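Local structure of putative cyclohexadienyl dehydrogenase and ADH prephenate dehydrogenase (Rhizobium meliloti, 4WJI) at residues 60-65 against 82-87; 106-111 against 116-121. The protein probably catalyses the oxidative decarboxylation of prephenate to 3-(4-hydroxyphenyl)pyruvate in tyrosine biosynthesis, and binds NADP and tyrosine. All blocks are in the same frame, centred on the assembly; numbering follows the deposited sequence. Where two conformers were deposited one is given.

Interaction 1 of 2, residues 60-65 against 82-87; sequences EAVEGA and AEIAAH. With MG (magnesium ion), chain D.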
loop_
_atom_site.group_PDB
_atom_site.type_symbol
_atom_site.label_atom_id
_atom_site.label_comp_id
_atom_site.label_asym_id
_atom_site.label_seq_id
_atom_site.Cartn_x
_atom_site.Cartn_y
_atom_site.Cartn_z
ATOM N N GLU A 60 -18.420 33.568 14.571
ATOM C CA GLU A 60 -19.224 33.304 15.767
ATOM C C GLU A 60 -18.690 32.123 16.578
ATOM O O GLU A 60 -18.683 32.152 17.815
ATOM C CB GLU A 60 -20.659 32.923 15.406
ATOM C CG GLU A 60 -21.596 33.988 14.931
ATOM C CD GLU A 60 -23.040 33.459 14.871
ATOM O OE1 GLU A 60 -23.315 32.205 15.050
ATOM O OE2 GLU A 60 -23.916 34.311 14.626
ATOM N N ALA A 61 -18.220 31.095 15.879
ATOM C CA ALA A 61 -17.791 29.863 16.554
ATOM C C ALA A 61 -16.659 30.067 17.547
ATOM O O ALA A 61 -16.560 29.334 18.562
ATOM C CB ALA A 61 -17.376 28.812 15.536
ATOM N N VAL A 62 -15.765 30.984 17.203
ATOM C CA VAL A 62 -14.593 31.197 18.030
ATOM C C VAL A 62 -14.823 32.134 19.207
ATOM O O VAL A 62 -13.942 32.280 20.037
ATOM C CB VAL A 62 -13.353 31.641 17.238
ATOM C CG1 VAL A 62 -13.085 30.663 16.121
ATOM C CG2 VAL A 62 -13.513 33.048 16.663
ATOM N N GLU A 63 -15.984 32.766 19.295
ATOM C CA GLU A 63 -16.215 33.746 20.365
ATOM C C GLU A 63 -16.108 33.067 21.744
ATOM O O GLU A 63 -16.794 32.097 22.014
ATOM C CB GLU A 63 -17.519 34.479 20.098
ATOM C CG GLU A 63 -17.358 35.389 18.863
ATOM C CD GLU A 63 -18.574 36.204 18.449
ATOM O OE1 GLU A 63 -19.676 36.067 19.057
ATOM O OE2 GLU A 63 -18.415 36.995 17.483
ATOM N N GLY A 64 -15.129 33.477 22.544
ATOM C CA GLY A 64 -14.902 32.863 23.860
ATOM C C GLY A 64 -14.227 31.521 23.905
ATOM O O GLY A 64 -14.106 30.910 24.956
ATOM N N ALA A 65 -13.760 31.031 22.758
ATOM C CA ALA A 65 -13.119 29.716 22.699
ATOM C C ALA A 65 -11.678 29.743 23.206
ATOM O O ALA A 65 -10.900 30.630 22.862
ATOM C CB ALA A 65 -13.170 29.150 21.291
ATOM N N ALA A 82 -8.357 34.839 8.422
ATOM C CA ALA A 82 -8.856 36.172 8.194
ATOM C C ALA A 82 -10.259 36.327 8.790
ATOM O O ALA A 82 -10.586 37.384 9.336
ATOM C CB ALA A 82 -8.861 36.464 6.714
ATOM N N GLU A 83 -11.105 35.297 8.678
ATOM C CA GLU A 83 -12.503 35.417 9.153
ATOM C C GLU A 83 -12.561 35.419 10.672
ATOM O O GLU A 83 -13.369 36.114 11.284
ATOM C CB GLU A 83 -13.351 34.250 8.618
ATOM C CG GLU A 83 -14.845 34.325 8.940
ATOM C CD GLU A 83 -15.564 35.528 8.277
ATOM O OE1 GLU A 83 -14.953 36.252 7.443
ATOM O OE2 GLU A 83 -16.766 35.763 8.585
ATOM N N ILE A 84 -11.686 34.662 11.323
ATOM C CA ILE A 84 -11.801 34.530 12.802
ATOM C C ILE A 84 -10.998 35.563 13.605
ATOM O O ILE A 84 -11.227 35.761 14.776
ATOM C CB ILE A 84 -11.401 33.097 13.267
ATOM C CG1 ILE A 84 -9.885 32.782 13.063
ATOM C CG2 ILE A 84 -12.297 32.068 12.622
ATOM C CD1 ILE A 84 -9.433 31.430 13.586
ATOM N N ALA A 85 -10.047 36.239 12.949
ATOM C CA ALA A 85 -9.038 37.001 13.668
ATOM C C ALA A 85 -9.615 37.973 14.698
ATOM O O ALA A 85 -9.130 38.038 15.829
ATOM C CB ALA A 85 -8.171 37.766 12.676
ATOM N N ALA A 86 -10.605 38.754 14.261
ATOM C CA ALA A 86 -11.179 39.818 15.081
ATOM C C ALA A 86 -12.059 39.328 16.234
ATOM O O ALA A 86 -12.442 40.117 17.099
ATOM C CB ALA A 86 -11.979 40.784 14.215
ATOM N N HIS A 87 -12.376 38.043 16.208
ATOM C CA HIS A 87 -13.317 37.430 17.113
ATOM C C HIS A 87 -12.704 36.522 18.154
ATOM O O HIS A 87 -13.395 36.069 19.083
ATOM C CB HIS A 87 -14.290 36.621 16.283
ATOM C CG HIS A 87 -15.068 37.456 15.328
ATOM N ND1 HIS A 87 -16.316 37.940 15.629
ATOM C CD2 HIS A 87 -14.761 37.924 14.095
ATOM C CE1 HIS A 87 -16.755 38.672 14.619
ATOM N NE2 HIS A 87 -15.828 38.682 13.674
HETATM MG MG MG D . -16.222 39.680 11.474
HETATM O O HOH W 1 -13.872 36.005 21.853
HETATM O O HOH W 2 -14.946 38.045 10.382
HETATM O O HOH W 3 -17.924 38.349 11.063
HETATM O O HOH W 4 -16.903 41.162 12.505
HETATM O O HOH W 5 -13.953 40.527 11.241
HETATM O O HOH W 6 -16.257 40.436 9.629
#
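Glu63 and His87 bring their CA atoms to 5.7 Å where the turn that follows helix 58-61 passes the chain leaving helix 77-84. That turn, from Val62 to Ala65, is a type II beta turn with Gly64 at positive phi, and a water bridges Gly64 N to His87 O. The two longer side chains lie alongside and point the same way. His87 ND1 gives its N-H to Glu63 OE2 at 3.0 Å; the bond is moderately bent, 151° at the hydrogen, and uses the anti lone pair of the oxygen. Carboxylate and imidazole are nearly coplanar, their planes 16° apart. On the far side of the ring NE2 binds a magnesium ion whose other five ligands are waters, one of which also donates to Glu83 O. Held at both nitrogens, the ring has its rotation fixed, and the metal would tend to polarise the ND1-H toward the carboxylate. Both helices belong to the Rossmann-type nucleotide-binding domain, where Val62 and Ile84 each touch Ile10 of strand 4-10. Val62 divides its branches: CG1, anti to the carbonyl carbon (chi1 -54°), meets Ile84 CG2 at 3.9 Å, while CG2 comes to 3.7 Å from His87 CB. With an alanine here both methyls go, which would probably open a gap between Ile84 and CB of His87 and leave the imidazole less firmly seated beside Glu63.

Interaction 2 of 2, residues 106-111 against 116-121; sequences AQMAPH and VHFVPG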
loop_
_atom_site.group_PDB
_atom_site.type_symbol
_atom_site.label_atom_id
_atom_site.label_comp_id
_atom_site.label_asym_id
_atom_site.label_seq_id
_atom_site.Cartn_x
_atom_site.Cartn_y
_atom_site.Cartn_z
ATOM N N ALA A 106 2.581 30.767 7.025
ATOM C CA ALA A 106 2.656 31.992 6.235
ATOM C C ALA A 106 1.306 32.601 5.906
ATOM O O ALA A 106 1.188 33.832 5.814
ATOM C CB ALA A 106 3.409 31.730 4.950
ATOM N N GLN A 107 0.317 31.750 5.685
ATOM C CA GLN A 107 -1.036 32.184 5.311
ATOM C C GLN A 107 -1.833 32.678 6.506
ATOM O O GLN A 107 -2.665 33.578 6.362
ATOM C CB GLN A 107 -1.849 31.036 4.697
ATOM C CG GLN A 107 -1.512 30.656 3.262
ATOM C CD GLN A 107 -2.723 30.124 2.479
ATOM O OE1 GLN A 107 -3.780 29.787 3.034
ATOM N NE2 GLN A 107 -2.562 30.038 1.179
HETATM N N MSE A 108 -1.608 32.064 7.676
HETATM C CA MSE A 108 -2.423 32.377 8.836
HETATM C C MSE A 108 -1.850 33.440 9.744
HETATM O O MSE A 108 -2.584 34.287 10.246
HETATM C CB MSE A 108 -2.684 31.133 9.704
HETATM C CG MSE A 108 -3.503 30.052 8.969
HETATM SE SE MSE A 108 -4.045 28.548 10.140
HETATM C CE MSE A 108 -5.522 29.417 11.087
ATOM N N ALA A 109 -0.544 33.392 9.997
ATOM C CA ALA A 109 0.042 34.281 10.984
ATOM C C ALA A 109 -0.162 35.778 10.708
ATOM O O ALA A 109 -0.410 36.535 11.668
ATOM C CB ALA A 109 1.527 33.956 11.182
ATOM N N PRO A 110 -0.138 36.228 9.441
ATOM C CA PRO A 110 -0.340 37.660 9.240
ATOM C C PRO A 110 -1.701 38.190 9.676
ATOM O O PRO A 110 -1.859 39.396 9.891
ATOM C CB PRO A 110 -0.186 37.819 7.715
ATOM C CG PRO A 110 0.661 36.686 7.317
ATOM C CD PRO A 110 0.237 35.557 8.190
ATOM N N HIS A 111 -2.678 37.312 9.808
ATOM C CA HIS A 111 -4.030 37.713 10.212
ATOM C C HIS A 111 -4.245 37.641 11.695
ATOM O O HIS A 111 -5.104 38.329 12.220
ATOM C CB HIS A 111 -5.069 36.820 9.563
ATOM C CG HIS A 111 -5.097 36.906 8.085
ATOM N ND1 HIS A 111 -5.534 38.022 7.419
ATOM C CD2 HIS A 111 -4.711 36.019 7.139
ATOM C CE1 HIS A 111 -5.440 37.809 6.117
ATOM N NE2 HIS A 111 -4.944 36.600 5.925
ATOM N N VAL A 116 -3.085 36.251 20.710
ATOM C CA VAL A 116 -3.441 34.827 20.656
ATOM C C VAL A 116 -2.207 33.992 20.412
ATOM O O VAL A 116 -1.187 34.501 19.934
ATOM C CB VAL A 116 -4.505 34.511 19.623
ATOM C CG1 VAL A 116 -5.747 35.364 19.818
ATOM C CG2 VAL A 116 -4.022 34.563 18.218
ATOM N N HIS A 117 -2.284 32.722 20.800
ATOM C CA HIS A 117 -1.158 31.802 20.649
ATOM C C HIS A 117 -1.377 30.845 19.474
ATOM O O HIS A 117 -2.293 30.028 19.469
ATOM C CB HIS A 117 -0.978 30.955 21.911
ATOM C CG HIS A 117 -0.969 31.747 23.173
ATOM N ND1 HIS A 117 -0.016 32.700 23.426
ATOM C CD2 HIS A 117 -1.815 31.755 24.232
ATOM C CE1 HIS A 117 -0.259 33.250 24.607
ATOM N NE2 HIS A 117 -1.342 32.689 25.122
ATOM N N PHE A 118 -0.491 30.879 18.513
ATOM C CA PHE A 118 -0.624 30.072 17.284
ATOM C C PHE A 118 0.342 28.908 17.379
ATOM O O PHE A 118 1.574 29.129 17.317
ATOM C CB PHE A 118 -0.288 30.979 16.076
ATOM C CG PHE A 118 -0.392 30.322 14.743
ATOM C CD1 PHE A 118 -1.370 29.360 14.470
ATOM C CD2 PHE A 118 0.455 30.697 13.728
ATOM C CE1 PHE A 118 -1.476 28.763 13.207
ATOM C CE2 PHE A 118 0.342 30.137 12.462
ATOM C CZ PHE A 118 -0.619 29.152 12.205
ATOM N N VAL A 119 -0.189 27.692 17.501
ATOM C CA VAL A 119 0.630 26.482 17.658
ATOM C C VAL A 119 0.224 25.476 16.605
ATOM O O VAL A 119 -0.715 24.727 16.811
ATOM C CB VAL A 119 0.472 25.828 19.047
ATOM C CG1 VAL A 119 1.510 24.711 19.189
ATOM C CG2 VAL A 119 0.627 26.880 20.150
ATOM N N PRO A 120 0.871 25.506 15.456
ATOM C CA PRO A 120 0.508 24.625 14.347
ATOM C C PRO A 120 0.774 23.159 14.675
ATOM O O PRO A 120 1.708 22.867 15.346
ATOM C CB PRO A 120 1.418 25.095 13.207
ATOM C CG PRO A 120 1.852 26.461 13.579
ATOM C CD PRO A 120 1.958 26.427 15.082
ATOM N N GLY A 121 -0.058 22.268 14.177
ATOM C CA GLY A 121 0.061 20.865 14.450
ATOM C C GLY A 121 -0.172 20.054 13.183
ATOM O O GLY A 121 -0.628 20.548 12.134
#
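Within the beta-alpha-beta unit made of strand 93-96, helix 102-108 and strand 117-123, Met108 and Ala109 meet Phe118 on the returning strand. The backbones stay well apart, 7.6 Å between the CA atoms of Ala109 and Phe118, and the aromatic side chain bridges the distance. Its CG stands anti to the backbone N (chi1 -179°), which sends the ring outward from the strand to the helix. Phe118 CZ comes to 3.8 Å from Met108 CB, and Phe118 CE2 lies 4.2 Å from Ala109 CB. Met108 is a selenomethionine in this crystal. Its chain bends at the last torsion (chi3 77°), and the selenium sits 5.0 Å from the centroid of the Phe118 ring, 62° off the ring normal: a Met-aromatic contact with an oblique approach. As in other Rossmann-type domains, the helix is packed against the sheet by apolar side chains, and no hydrogen bond joins the two segments. Met108 also touches Val94 on the neighbouring strand and Ala81 of helix 77-84, so it lies between that helix and the sheet. Phe118 in turn has Pro120 CG over one face, 3.9 Å above the ring plane and offset toward the rim, while Leu112 touches it from the loop that connects helix to strand.

Interaction 1 closes before interaction 2 opens along the chain, and both lie in the nucleotide-binding domain with centres about 13 Å apart. Helix 77-84 is common ground: it carries one side of interaction 1, and its Ala81 receives Met108 of interaction 2. The contacts also touch directly, Ala85 CB packing 3.2 Å from His111 O and Ala82 CB 3.7 Å from His111 CE1. Together they link helix 77-84 to helices 58-61 and 102-108, and these to the sheet from strand 4-10 to strand 117-123. Interaction 1 carries a magnesium-binding histidine, whereas interaction 2 is apolar packing; the side chains of Ile84 and Met108 each lie about 10 Å from the bound NADP.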